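Local coordinates for iota-carrageenase (Alteromonas sp., PDB 1H80), which hydrolyses the beta-1,4 linkages of iota-carrageenan, a sulfated galactan of red algal cell walls, with inversion of the anomeric configuration, at residues I70-N75 with F100-N105; I78-D83 with N118-D123; Y197-I202 with G230-I235; F360-D365 with I400-A405. All blocks are in the same frame, centred on the assembly; numbering follows the deposited sequence.

Interaction 1. Residues I70-N75 with F100-N105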
loop_
_atom_site.group_PDB
_atom_site.type_symbol
_atom_site.label_atom_id
_atom_site.label_comp_id
_atom_site.label_asym_id
_atom_site.label_seq_id
_atom_site.Cartn_x
_atom_site.Cartn_y
_atom_site.Cartn_z
ATOM N N ILE A 70 -17.635 6.572 6.689
ATOM C CA ILE A 70 -18.371 7.387 5.731
ATOM C C ILE A 70 -18.559 6.609 4.435
ATOM O O ILE A 70 -17.623 5.990 3.931
ATOM C CB ILE A 70 -17.610 8.689 5.421
ATOM C CG1 ILE A 70 -17.306 9.440 6.721
ATOM C CG2 ILE A 70 -18.422 9.553 4.467
ATOM C CD1 ILE A 70 -18.536 9.853 7.496
ATOM N N GLN A 71 -19.775 6.639 3.900
ATOM C CA GLN A 71 -20.078 5.938 2.659
ATOM C C GLN A 71 -20.123 6.938 1.516
ATOM O O GLN A 71 -21.046 7.740 1.421
ATOM C CB GLN A 71 -21.427 5.224 2.765
ATOM C CG GLN A 71 -21.526 4.258 3.935
ATOM C CD GLN A 71 -20.518 3.132 3.852
ATOM O OE1 GLN A 71 -20.556 2.318 2.928
ATOM N NE2 GLN A 71 -19.608 3.078 4.817
ATOM N N MET A 72 -19.124 6.892 0.646
ATOM C CA MET A 72 -19.093 7.809 -0.482
ATOM C C MET A 72 -20.139 7.401 -1.507
ATOM O O MET A 72 -20.570 6.248 -1.549
ATOM C CB MET A 72 -17.698 7.819 -1.101
ATOM C CG MET A 72 -16.634 8.357 -0.149
ATOM S SD MET A 72 -17.001 10.046 0.400
ATOM C CE MET A 72 -15.876 10.235 1.785
ATOM N N LYS A 73 -20.557 8.358 -2.328
ATOM C CA LYS A 73 -21.563 8.100 -3.344
ATOM C C LYS A 73 -21.210 8.759 -4.667
ATOM O O LYS A 73 -20.355 9.644 -4.725
ATOM C CB LYS A 73 -22.930 8.592 -2.864
ATOM C CG LYS A 73 -23.524 7.734 -1.757
ATOM C CD LYS A 73 -24.935 8.175 -1.404
ATOM C CE LYS A 73 -25.633 7.139 -0.538
ATOM N NZ LYS A 73 -24.830 6.792 0.660
ATOM N N SER A 74 -21.887 8.321 -5.720
ATOM C CA SER A 74 -21.653 8.826 -7.064
ATOM C C SER A 74 -21.832 10.321 -7.248
ATOM O O SER A 74 -22.696 10.949 -6.634
ATOM C CB SER A 74 -22.567 8.111 -8.058
ATOM O OG SER A 74 -22.317 6.723 -8.069
ATOM N N ASN A 75 -20.996 10.867 -8.123
ATOM C CA ASN A 75 -21.015 12.269 -8.489
ATOM C C ASN A 75 -20.795 13.245 -7.349
ATOM O O ASN A 75 -21.300 14.364 -7.370
ATOM C CB ASN A 75 -22.322 12.572 -9.222
ATOM C CG ASN A 75 -22.483 11.721 -10.465
ATOM O OD1 ASN A 75 -21.616 11.717 -11.343
ATOM N ND2 ASN A 75 -23.588 10.989 -10.545
ATOM N N PHE A 100 -13.179 6.484 5.311
ATOM C CA PHE A 100 -14.019 6.547 4.123
ATOM C C PHE A 100 -14.093 5.239 3.352
ATOM O O PHE A 100 -13.079 4.583 3.126
ATOM C CB PHE A 100 -13.474 7.618 3.175
ATOM C CG PHE A 100 -13.079 8.891 3.863
ATOM C CD1 PHE A 100 -14.029 9.674 4.501
ATOM C CD2 PHE A 100 -11.748 9.301 3.878
ATOM C CE1 PHE A 100 -13.665 10.851 5.151
ATOM C CE2 PHE A 100 -11.371 10.477 4.523
ATOM C CZ PHE A 100 -12.333 11.253 5.162
ATOM N N GLU A 101 -15.299 4.873 2.938
ATOM C CA GLU A 101 -15.486 3.667 2.147
ATOM C C GLU A 101 -16.071 4.122 0.819
ATOM O O GLU A 101 -16.993 4.936 0.786
ATOM C CB GLU A 101 -16.420 2.693 2.863
ATOM C CG GLU A 101 -15.859 2.235 4.203
ATOM C CD GLU A 101 -16.620 1.071 4.804
ATOM O OE1 GLU A 101 -17.856 1.171 4.943
ATOM O OE2 GLU A 101 -15.975 0.057 5.142
ATOM N N VAL A 102 -15.517 3.615 -0.275
ATOM C CA VAL A 102 -15.973 4.009 -1.600
ATOM C C VAL A 102 -16.298 2.797 -2.455
ATOM O O VAL A 102 -15.404 2.156 -3.006
ATOM C CB VAL A 102 -14.894 4.844 -2.322
ATOM C CG1 VAL A 102 -15.490 5.527 -3.546
ATOM C CG2 VAL A 102 -14.299 5.862 -1.361
ATOM N N GLY A 103 -17.584 2.478 -2.552
ATOM C CA GLY A 103 -18.003 1.351 -3.359
ATOM C C GLY A 103 -17.949 0.030 -2.624
ATOM O O GLY A 103 -18.023 -1.028 -3.243
ATOM N N VAL A 104 -17.823 0.084 -1.304
ATOM C CA VAL A 104 -17.761 -1.142 -0.520
ATOM C C VAL A 104 -19.149 -1.750 -0.378
ATOM O O VAL A 104 -19.332 -2.949 -0.598
ATOM C CB VAL A 104 -17.178 -0.881 0.881
ATOM C CG1 VAL A 104 -17.240 -2.156 1.715
ATOM C CG2 VAL A 104 -15.738 -0.402 0.757
ATOM N N ASN A 105 -20.122 -0.912 -0.027
ATOM C CA ASN A 105 -21.499 -1.363 0.162
ATOM C C ASN A 105 -22.464 -0.828 -0.884
ATOM O O ASN A 105 -23.680 -0.960 -0.742
ATOM C CB ASN A 105 -21.987 -0.960 1.551
ATOM C CG ASN A 105 -21.126 -1.534 2.650
ATOM O OD1 ASN A 105 -21.005 -2.752 2.787
ATOM N ND2 ASN A 105 -20.513 -0.660 3.440
HETATM O O HOH W 1 -19.312 1.837 0.698
HETATM O O HOH W 2 -19.594 3.861 -1.116
#
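Met-72 bends at its second torsion (chi2 -58°), which brings the CE methyl to 3.3 Å from CD1 of Phe-100. CB of Ile-70 meets the edge of the same ring. Further along, Met-72 CG packs 3.6 Å from Val-102 CG2. This side is tight and apolar. It continues into Ile-46 of helix 39-50 and the rings of Phe-113 and Phe-135. Two backbone bonds, Glu-101 N to Ile-70 O and Met-72 N to Glu-101 O, join the strands beneath it.

The other face is polar; Glu-101 is buried, and the solvent side begins at Gln-71 and Asn-105. Gln-71 and Glu-101 run side by side. Gln-71 NE2 donates to the anti lone pair of Glu-101 OE1 at 2.6 Å, in an almost straight bond. Asn-105 ND2 reaches Gln-71 OE1 at 3.0 Å from above the carbonyl plane. A water also links that oxygen to Asn-105 N. Glu-101 OE2 forms a salt bridge with Arg-98. A leucine in place of Gln-71 would probably leave Glu-101 OE1 and Asn-105 ND2 without their mate and set the Asn-105 amide free to turn.

Such in-register parallel pairing, with an apolar inner face, is typical of successive coils of a parallel beta-helix.

Interaction 2. Residues I78-D83 with N118-D123. With CA (calcium ion), chain C; NA (sodium ion), chain G.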
loop_
_atom_site.group_PDB
_atom_site.type_symbol
_atom_site.label_atom_id
_atom_site.label_comp_id
_atom_site.label_asym_id
_atom_site.label_seq_id
_atom_site.Cartn_x
_atom_site.Cartn_y
_atom_site.Cartn_z
ATOM N N ILE A 78 -15.371 15.964 -3.326
ATOM C CA ILE A 78 -14.972 16.615 -2.095
ATOM C C ILE A 78 -13.652 17.350 -2.221
ATOM O O ILE A 78 -12.672 16.815 -2.739
ATOM C CB ILE A 78 -14.882 15.576 -0.958
ATOM C CG1 ILE A 78 -16.262 14.945 -0.743
ATOM C CG2 ILE A 78 -14.375 16.230 0.322
ATOM C CD1 ILE A 78 -16.264 13.783 0.227
ATOM N N ARG A 79 -13.650 18.598 -1.765
ATOM C CA ARG A 79 -12.452 19.418 -1.780
ATOM C C ARG A 79 -12.215 19.818 -0.340
ATOM O O ARG A 79 -13.134 20.238 0.365
ATOM C CB ARG A 79 -12.641 20.639 -2.682
ATOM C CG ARG A 79 -12.710 20.260 -4.162
ATOM C CD ARG A 79 -11.416 19.579 -4.614
ATOM N NE ARG A 79 -11.460 19.127 -6.005
ATOM C CZ ARG A 79 -12.003 17.985 -6.426
ATOM N NH1 ARG A 79 -12.566 17.133 -5.572
ATOM N NH2 ARG A 79 -11.981 17.697 -7.720
ATOM N N VAL A 80 -10.973 19.678 0.095
ATOM C CA VAL A 80 -10.623 19.960 1.479
ATOM C C VAL A 80 -9.652 21.118 1.621
ATOM O O VAL A 80 -8.603 21.135 0.985
ATOM C CB VAL A 80 -10.001 18.700 2.111
ATOM C CG1 VAL A 80 -9.825 18.895 3.602
ATOM C CG2 VAL A 80 -10.871 17.484 1.811
ATOM N N GLU A 81 -9.986 22.090 2.464
ATOM C CA GLU A 81 -9.081 23.217 2.636
ATOM C C GLU A 81 -7.756 22.769 3.243
ATOM O O GLU A 81 -7.678 21.751 3.936
ATOM C CB GLU A 81 -9.744 24.328 3.449
ATOM C CG GLU A 81 -10.901 24.964 2.685
ATOM C CD GLU A 81 -11.320 26.314 3.237
ATOM O OE1 GLU A 81 -11.516 26.426 4.461
ATOM O OE2 GLU A 81 -11.465 27.265 2.436
ATOM N N SER A 82 -6.716 23.544 2.971
ATOM C CA SER A 82 -5.353 23.213 3.369
ATOM C C SER A 82 -4.965 23.101 4.838
ATOM O O SER A 82 -3.934 22.500 5.152
ATOM C CB SER A 82 -4.389 24.169 2.666
ATOM O OG SER A 82 -3.051 23.728 2.800
ATOM N N ASP A 83 -5.757 23.674 5.739
ATOM C CA ASP A 83 -5.425 23.588 7.158
ATOM C C ASP A 83 -6.328 22.605 7.883
ATOM O O ASP A 83 -6.329 22.528 9.111
ATOM C CB ASP A 83 -5.517 24.966 7.816
ATOM C CG ASP A 83 -4.480 25.932 7.281
ATOM O OD1 ASP A 83 -3.294 25.544 7.206
ATOM O OD2 ASP A 83 -4.846 27.078 6.941
ATOM N N ASN A 118 -1.506 22.942 -0.615
ATOM C CA ASN A 118 -0.466 21.970 -0.309
ATOM C C ASN A 118 -0.984 20.741 0.427
ATOM O O ASN A 118 -0.204 19.941 0.948
ATOM C CB ASN A 118 0.687 22.615 0.477
ATOM C CG ASN A 118 0.250 23.193 1.804
ATOM O OD1 ASN A 118 -0.705 22.726 2.414
ATOM N ND2 ASN A 118 0.972 24.209 2.271
ATOM N N GLY A 119 -2.303 20.591 0.472
ATOM C CA GLY A 119 -2.881 19.419 1.102
ATOM C C GLY A 119 -3.247 19.566 2.557
ATOM O O GLY A 119 -2.866 20.532 3.210
ATOM N N PHE A 120 -3.989 18.590 3.065
ATOM C CA PHE A 120 -4.422 18.624 4.449
ATOM C C PHE A 120 -3.833 17.465 5.219
ATOM O O PHE A 120 -3.029 16.696 4.697
ATOM C CB PHE A 120 -5.946 18.581 4.542
ATOM C CG PHE A 120 -6.562 17.375 3.896
ATOM C CD1 PHE A 120 -6.748 17.325 2.519
ATOM C CD2 PHE A 120 -6.956 16.284 4.665
ATOM C CE1 PHE A 120 -7.318 16.208 1.915
ATOM C CE2 PHE A 120 -7.526 15.167 4.072
ATOM C CZ PHE A 120 -7.709 15.125 2.694
ATOM N N LEU A 121 -4.261 17.332 6.464
ATOM C CA LEU A 121 -3.743 16.286 7.318
ATOM C C LEU A 121 -4.786 15.307 7.830
ATOM O O LEU A 121 -5.872 15.703 8.257
ATOM C CB LEU A 121 -3.045 16.922 8.521
ATOM C CG LEU A 121 -2.465 15.970 9.563
ATOM C CD1 LEU A 121 -1.239 15.289 8.990
ATOM C CD2 LEU A 121 -2.099 16.742 10.819
ATOM N N VAL A 122 -4.455 14.024 7.749
ATOM C CA VAL A 122 -5.293 12.968 8.306
ATOM C C VAL A 122 -4.409 12.565 9.477
ATOM O O VAL A 122 -3.279 12.120 9.279
ATOM C CB VAL A 122 -5.467 11.779 7.353
ATOM C CG1 VAL A 122 -6.100 10.612 8.099
ATOM C CG2 VAL A 122 -6.347 12.184 6.185
ATOM N N ASP A 123 -4.913 12.735 10.694
ATOM C CA ASP A 123 -4.119 12.458 11.887
ATOM C C ASP A 123 -4.596 11.267 12.717
ATOM O O ASP A 123 -5.715 11.262 13.231
ATOM C CB ASP A 123 -4.101 13.728 12.744
ATOM C CG ASP A 123 -3.109 13.664 13.884
ATOM O OD1 ASP A 123 -2.275 12.739 13.914
ATOM O OD2 ASP A 123 -3.162 14.567 14.748
HETATM CA CA CA C . -1.766 22.218 4.338
HETATM NA NA NA G . -12.306 28.710 4.083
HETATM O O HOH W 3 -2.044 25.573 0.827
HETATM O O HOH W 4 -1.608 24.259 5.460
HETATM O O HOH W 5 -0.071 20.360 3.985
HETATM O O HOH W 6 -1.873 20.824 6.332
HETATM O O HOH W 7 0.564 22.497 5.377
HETATM O O HOH W 8 -12.013 28.521 6.336
#
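Val-80 lies over one face of the Phe-120 ring. Its CG1 methyl is 3.8 Å from the ring centroid, in a CH-pi contact offset toward the rim. CB of Val-80 also touches CD1 of Phe-120, at 3.6 Å. The two side chains cross at about a right angle. Phe-120 keeps CG between its backbone N and carbonyl carbon (chi1 58°), a placement that lays the ring under Val-80. Phe-113 and Phe-148 continue this apolar packing.

The contact sits at a corner of the beta-helix. Strand 76-80 pairs with strand 111-115 of the next coil, and strand 120-123 pairs with strand 85-88 of the previous one.

At the turn a calcium ion ties the two segments together. Ser-82 binds it twice, through O at 2.3 Å and OG at 2.5 Å. Ser-82 OG is anti to the backbone N (chi1 -168°) and lies beside the carbonyl carbon, which lets O and OG chelate the same ion. Asn-118 OD1 and Gly-119 O each bind the calcium at 2.3 Å, and four waters complete the shell. The 2.6 Å between Ser-82 OG and Asn-118 OD1 is the spacing of two metal ligands, not a hydrogen bond. A further water joins Ser-82 OG to Asn-118 N. Asp-83 OD1 accepts from a calcium-bound water, as a second-shell group. Nearby, both carboxylate oxygens of Glu-81 hold a sodium ion, and OE1 also accepts from Asn-62 N.

Interaction 3. Residues Y197-I202 with G230-I235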
loop_
_atom_site.group_PDB
_atom_site.type_symbol
_atom_site.label_atom_id
_atom_site.label_comp_id
_atom_site.label_asym_id
_atom_site.label_seq_id
_atom_site.Cartn_x
_atom_site.Cartn_y
_atom_site.Cartn_z
ATOM N N TYR A 197 -5.473 -5.021 -4.257
ATOM C CA TYR A 197 -6.004 -6.376 -4.345
ATOM C C TYR A 197 -6.657 -6.579 -5.708
ATOM O O TYR A 197 -6.334 -7.519 -6.434
ATOM C CB TYR A 197 -7.025 -6.593 -3.235
ATOM C CG TYR A 197 -6.431 -6.415 -1.861
ATOM C CD1 TYR A 197 -5.623 -7.401 -1.299
ATOM C CD2 TYR A 197 -6.661 -5.252 -1.129
ATOM C CE1 TYR A 197 -5.056 -7.232 -0.037
ATOM C CE2 TYR A 197 -6.097 -5.068 0.130
ATOM C CZ TYR A 197 -5.298 -6.063 0.670
ATOM O OH TYR A 197 -4.749 -5.880 1.917
ATOM N N GLY A 198 -7.579 -5.684 -6.046
ATOM C CA GLY A 198 -8.260 -5.762 -7.324
ATOM C C GLY A 198 -8.257 -4.371 -7.918
ATOM O O GLY A 198 -8.636 -3.410 -7.247
ATOM N N ALA A 199 -7.822 -4.250 -9.165
ATOM C CA ALA A 199 -7.775 -2.941 -9.799
ATOM C C ALA A 199 -7.504 -3.032 -11.287
ATOM O O ALA A 199 -6.779 -3.908 -11.752
ATOM C CB ALA A 199 -6.701 -2.084 -9.131
ATOM N N ASP A 200 -8.102 -2.112 -12.032
ATOM C CA ASP A 200 -7.911 -2.046 -13.469
ATOM C C ASP A 200 -7.766 -0.591 -13.869
ATOM O O ASP A 200 -8.586 0.242 -13.496
ATOM C CB ASP A 200 -9.106 -2.652 -14.205
ATOM C CG ASP A 200 -9.064 -4.164 -14.246
ATOM O OD1 ASP A 200 -8.300 -4.718 -15.067
ATOM O OD2 ASP A 200 -9.789 -4.796 -13.455
ATOM N N ASN A 201 -6.702 -0.292 -14.603
ATOM C CA ASN A 201 -6.452 1.051 -15.098
ATOM C C ASN A 201 -6.429 2.114 -14.004
ATOM O O ASN A 201 -7.259 3.024 -13.978
ATOM C CB ASN A 201 -7.501 1.412 -16.149
ATOM C CG ASN A 201 -7.093 2.596 -16.986
ATOM O OD1 ASN A 201 -5.950 2.682 -17.435
ATOM N ND2 ASN A 201 -8.026 3.514 -17.217
ATOM N N ILE A 202 -5.466 1.982 -13.104
ATOM C CA ILE A 202 -5.303 2.935 -12.018
ATOM C C ILE A 202 -3.925 3.563 -12.154
ATOM O O ILE A 202 -2.961 2.889 -12.531
ATOM C CB ILE A 202 -5.380 2.248 -10.634
ATOM C CG1 ILE A 202 -6.674 1.435 -10.511
ATOM C CG2 ILE A 202 -5.275 3.293 -9.529
ATOM C CD1 ILE A 202 -7.946 2.255 -10.605
ATOM N N GLY A 230 -10.369 -11.030 -9.418
ATOM C CA GLY A 230 -9.639 -9.934 -8.815
ATOM C C GLY A 230 -8.296 -9.716 -9.469
ATOM O O GLY A 230 -8.135 -9.938 -10.673
ATOM N N GLY A 231 -7.327 -9.286 -8.668
ATOM C CA GLY A 231 -5.999 -9.030 -9.190
ATOM C C GLY A 231 -5.934 -7.650 -9.812
ATOM O O GLY A 231 -6.949 -6.957 -9.908
ATOM N N ILE A 232 -4.745 -7.254 -10.249
ATOM C CA ILE A 232 -4.570 -5.943 -10.849
ATOM C C ILE A 232 -4.025 -6.046 -12.266
ATOM O O ILE A 232 -3.215 -6.918 -12.572
ATOM C CB ILE A 232 -3.636 -5.051 -9.984
ATOM C CG1 ILE A 232 -2.198 -5.569 -10.019
ATOM C CG2 ILE A 232 -4.138 -5.032 -8.543
ATOM C CD1 ILE A 232 -1.231 -4.721 -9.186
ATOM N N ARG A 233 -4.497 -5.154 -13.131
ATOM C CA ARG A 233 -4.086 -5.127 -14.528
ATOM C C ARG A 233 -4.017 -3.695 -15.021
ATOM O O ARG A 233 -4.793 -2.845 -14.583
ATOM C CB ARG A 233 -5.098 -5.873 -15.398
ATOM C CG ARG A 233 -5.121 -7.381 -15.242
ATOM C CD ARG A 233 -6.504 -7.904 -15.596
ATOM N NE ARG A 233 -7.475 -7.361 -14.655
ATOM C CZ ARG A 233 -7.603 -7.781 -13.402
ATOM N NH1 ARG A 233 -6.836 -8.766 -12.949
ATOM N NH2 ARG A 233 -8.461 -7.184 -12.588
ATOM N N ASN A 234 -3.093 -3.443 -15.941
ATOM C CA ASN A 234 -2.926 -2.127 -16.534
ATOM C C ASN A 234 -2.792 -1.046 -15.481
ATOM O O ASN A 234 -3.542 -0.067 -15.453
ATOM C CB ASN A 234 -4.100 -1.845 -17.465
ATOM C CG ASN A 234 -4.256 -2.920 -18.521
ATOM O OD1 ASN A 234 -3.317 -3.209 -19.265
ATOM N ND2 ASN A 234 -5.435 -3.525 -18.588
ATOM N N ILE A 235 -1.812 -1.246 -14.613
ATOM C CA ILE A 235 -1.532 -0.313 -13.541
ATOM C C ILE A 235 -0.334 0.536 -13.938
ATOM O O ILE A 235 0.621 0.040 -14.539
ATOM C CB ILE A 235 -1.196 -1.064 -12.235
ATOM C CG1 ILE A 235 -2.366 -1.968 -11.839
ATOM C CG2 ILE A 235 -0.856 -0.073 -11.130
ATOM C CD1 ILE A 235 -3.695 -1.240 -11.662
HETATM O O HOH W 9 -7.614 -3.481 -17.391
#
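Arg-233 folds at its third torsion (chi3 -63°), which turns its guanidinium alongside the carboxylate of Asp-200. Asp-200 meets it with CG placed beside its own backbone N (chi1 -80°). The grip is a side-on salt bridge with two bonds. Arg-233 NE reaches Asp-200 OD1 at 2.8 Å, and NH2 reaches OD2 at 2.9 Å. Both oxygens are met on their syn sides, but the two planes are 45° apart, so the pair is twisted. Arg-233 NH1 bonds Gly-230 O at 2.9 Å, which fixes the far end of the group. Asp-200 OD2 is also held by Arg-175 and by Trp-173 NE1. A water bridges OD1 to Asn-234 ND2. A methionine in place of Arg-233 would probably leave Gly-230 O without its donor and the Asp-200 charge with one cation fewer.

The strands are parallel and in register, as in neighbouring coils of a parallel beta-helix. Asn-201 and Asn-234 stand at matching corners, both with the backbone in the left-handed region. This recalls the asparagines at the bends of pectate lyase-like helices. The Asn-201 side chain points away from Asn-234, and its ND2 bonds Asn-176 OD1, probably at the matching corner of the preceding coil.

The opposite face is apolar. Ala-199 CB sits 4.0 Å from Ile-232 CG2 and also touches Ile-235 CD1. Past the corner, Ile-202 and Ile-235 lie side by side and point the same way, with Ile-202 CB 4.0 Å from Ile-235 CD1.

Interaction 4. Residues F360-D365 with I400-A405; sequences FGYNAD and IGPSLA
The Phe-360 ring meets Ser-403 at its edge, with Ser-403 O near the ring plane and 3.6 Å from CE1. Pro-402 CB comes obliquely to Phe-360 CZ, also at 3.6 Å. A further part of the Phe-360 edge is turned to Tyr-362, so that CE2 stands over one face of the tyrosine ring, offset toward its rim. Tyr-362 CD1 in turn touches Pro-402 CG at 3.8 Å. The proline therefore packs against both rings. Phe-360 reaches it with CG anti to the backbone N (chi1 -177°). Arg-383 makes a cation-pi contact with Tyr-362.

The backbones are joined on both sides of the proline, which has no N-H to give. Ser-403 N bonds Gly-361 O at 2.9 Å. Ala-364 and Gly-401 form an antiparallel hydrogen-bonded pair, with Ala-364 N to Gly-401 O at 2.7 Å and the return bond from Gly-401 N to Ala-364 O at 3.1 Å. Between these bonds Tyr-362 and Asn-363 lie against the single Pro-402, an irregularity like that of a beta bulge. Ser-403 OG takes only a weak bond from Gly-361 N. Its stronger partner is Cys-271 O.

Ile-400 CG2 rests 3.8 Å from Asn-363 CA, while Asn-363 OD1 accepts from Arg-461. The contact lies where strand 364-366 begins and its antiparallel partner 399-401 ends; residues 360-363 lead in from strand 351-359. Ile-400 packs on Arg-461 and Trp-462 of helix 459-463.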
loop_
_atom_site.group_PDB
_atom_site.type_symbol
_atom_site.label_atom_id
_atom_site.label_comp_id
_atom_site.label_asym_id
_atom_site.label_seq_id
_atom_site.Cartn_x
_atom_site.Cartn_y
_atom_site.Cartn_z
ATOM N N PHE A 360 21.380 4.890 0.441
ATOM C CA PHE A 360 21.711 4.138 1.644
ATOM C C PHE A 360 21.331 4.862 2.931
ATOM O O PHE A 360 21.415 6.086 3.019
ATOM C CB PHE A 360 23.213 3.850 1.656
ATOM C CG PHE A 360 23.665 3.020 2.819
ATOM C CD1 PHE A 360 23.446 1.648 2.840
ATOM C CD2 PHE A 360 24.304 3.614 3.900
ATOM C CE1 PHE A 360 23.860 0.874 3.927
ATOM C CE2 PHE A 360 24.718 2.851 4.989
ATOM C CZ PHE A 360 24.496 1.479 5.001
ATOM N N GLY A 361 20.919 4.084 3.926
ATOM C CA GLY A 361 20.554 4.628 5.219
ATOM C C GLY A 361 20.721 3.552 6.277
ATOM O O GLY A 361 20.878 2.378 5.944
ATOM N N TYR A 362 20.676 3.938 7.548
ATOM C CA TYR A 362 20.838 2.990 8.647
ATOM C C TYR A 362 19.535 2.646 9.357
ATOM O O TYR A 362 19.536 1.889 10.327
ATOM C CB TYR A 362 21.820 3.560 9.679
ATOM C CG TYR A 362 23.236 3.672 9.174
ATOM C CD1 TYR A 362 24.053 2.547 9.092
ATOM C CD2 TYR A 362 23.752 4.896 8.750
ATOM C CE1 TYR A 362 25.351 2.632 8.598
ATOM C CE2 TYR A 362 25.050 4.994 8.251
ATOM C CZ TYR A 362 25.842 3.857 8.178
ATOM O OH TYR A 362 27.119 3.944 7.672
ATOM N N ASN A 363 18.421 3.189 8.876
ATOM C CA ASN A 363 17.138 2.941 9.524
ATOM C C ASN A 363 16.073 2.302 8.651
ATOM O O ASN A 363 14.903 2.682 8.703
ATOM C CB ASN A 363 16.612 4.247 10.110
ATOM C CG ASN A 363 17.546 4.823 11.149
ATOM O OD1 ASN A 363 17.809 4.194 12.171
ATOM N ND2 ASN A 363 18.062 6.018 10.888
ATOM N N ALA A 364 16.477 1.323 7.855
ATOM C CA ALA A 364 15.542 0.625 6.987
ATOM C C ALA A 364 14.791 -0.459 7.756
ATOM O O ALA A 364 15.273 -0.952 8.776
ATOM C CB ALA A 364 16.292 -0.004 5.826
ATOM N N ASP A 365 13.595 -0.802 7.283
ATOM C CA ASP A 365 12.816 -1.878 7.891
ATOM C C ASP A 365 13.390 -3.123 7.229
ATOM O O ASP A 365 13.511 -3.178 6.005
ATOM C CB ASP A 365 11.321 -1.778 7.548
ATOM C CG ASP A 365 10.586 -0.738 8.374
ATOM O OD1 ASP A 365 10.990 -0.481 9.528
ATOM O OD2 ASP A 365 9.575 -0.194 7.875
ATOM N N ILE A 400 15.522 -3.222 12.404
ATOM C CA ILE A 400 15.844 -1.916 11.858
ATOM C C ILE A 400 17.347 -1.925 11.646
ATOM O O ILE A 400 18.108 -2.293 12.544
ATOM C CB ILE A 400 15.469 -0.762 12.814
ATOM C CG1 ILE A 400 13.960 -0.766 13.071
ATOM C CG2 ILE A 400 15.904 0.571 12.211
ATOM C CD1 ILE A 400 13.486 0.361 13.971
ATOM N N GLY A 401 17.773 -1.537 10.452
ATOM C CA GLY A 401 19.189 -1.531 10.159
ATOM C C GLY A 401 19.498 -0.923 8.810
ATOM O O GLY A 401 18.630 -0.313 8.181
ATOM N N PRO A 402 20.734 -1.092 8.327
ATOM C CA PRO A 402 21.170 -0.553 7.038
ATOM C C PRO A 402 20.403 -1.087 5.834
ATOM O O PRO A 402 19.885 -2.206 5.850
ATOM C CB PRO A 402 22.647 -0.941 6.974
ATOM C CG PRO A 402 23.042 -1.086 8.417
ATOM C CD PRO A 402 21.847 -1.769 9.017
ATOM N N SER A 403 20.337 -0.262 4.797
ATOM C CA SER A 403 19.688 -0.637 3.548
ATOM C C SER A 403 20.464 -1.831 3.013
ATOM O O SER A 403 21.674 -1.927 3.217
ATOM C CB SER A 403 19.773 0.516 2.552
ATOM O OG SER A 403 19.095 1.656 3.044
ATOM N N LEU A 404 19.782 -2.733 2.320
ATOM C CA LEU A 404 20.439 -3.924 1.799
ATOM C C LEU A 404 20.747 -3.928 0.309
ATOM O O LEU A 404 21.738 -4.520 -0.120
ATOM C CB LEU A 404 19.613 -5.162 2.146
ATOM C CG LEU A 404 19.808 -5.702 3.566
ATOM C CD1 LEU A 404 18.760 -6.753 3.873
ATOM C CD2 LEU A 404 21.212 -6.282 3.694
ATOM N N ALA A 405 19.911 -3.272 -0.487
ATOM C CA ALA A 405 20.133 -3.261 -1.927
ATOM C C ALA A 405 19.256 -2.235 -2.607
ATOM O O ALA A 405 18.461 -1.559 -1.963
ATOM C CB ALA A 405 19.826 -4.641 -2.504
#

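In the fold
Interactions 1 and 2 interlock along the chain, since their segments alternate. They touch where Met-72 SD packs on Ile-78 CD1, and their centres are about 19 Å apart. Interaction 3 comes later, its centre about 19 Å from that of interaction 1 and about 27 Å from that of interaction 2. These three join parallel strands or corners of the same pectate lyase-like beta-helix. Interaction 4 comes last and lies apart, its centre about 38 Å from that of interaction 1, on the opposite side of the chain's centre. It belongs to a separate antiparallel pair beside the later coils. The helix is thus built from stacked coils with a calcium-tied turn, while interaction 4 fastens chain outside the coil stacking.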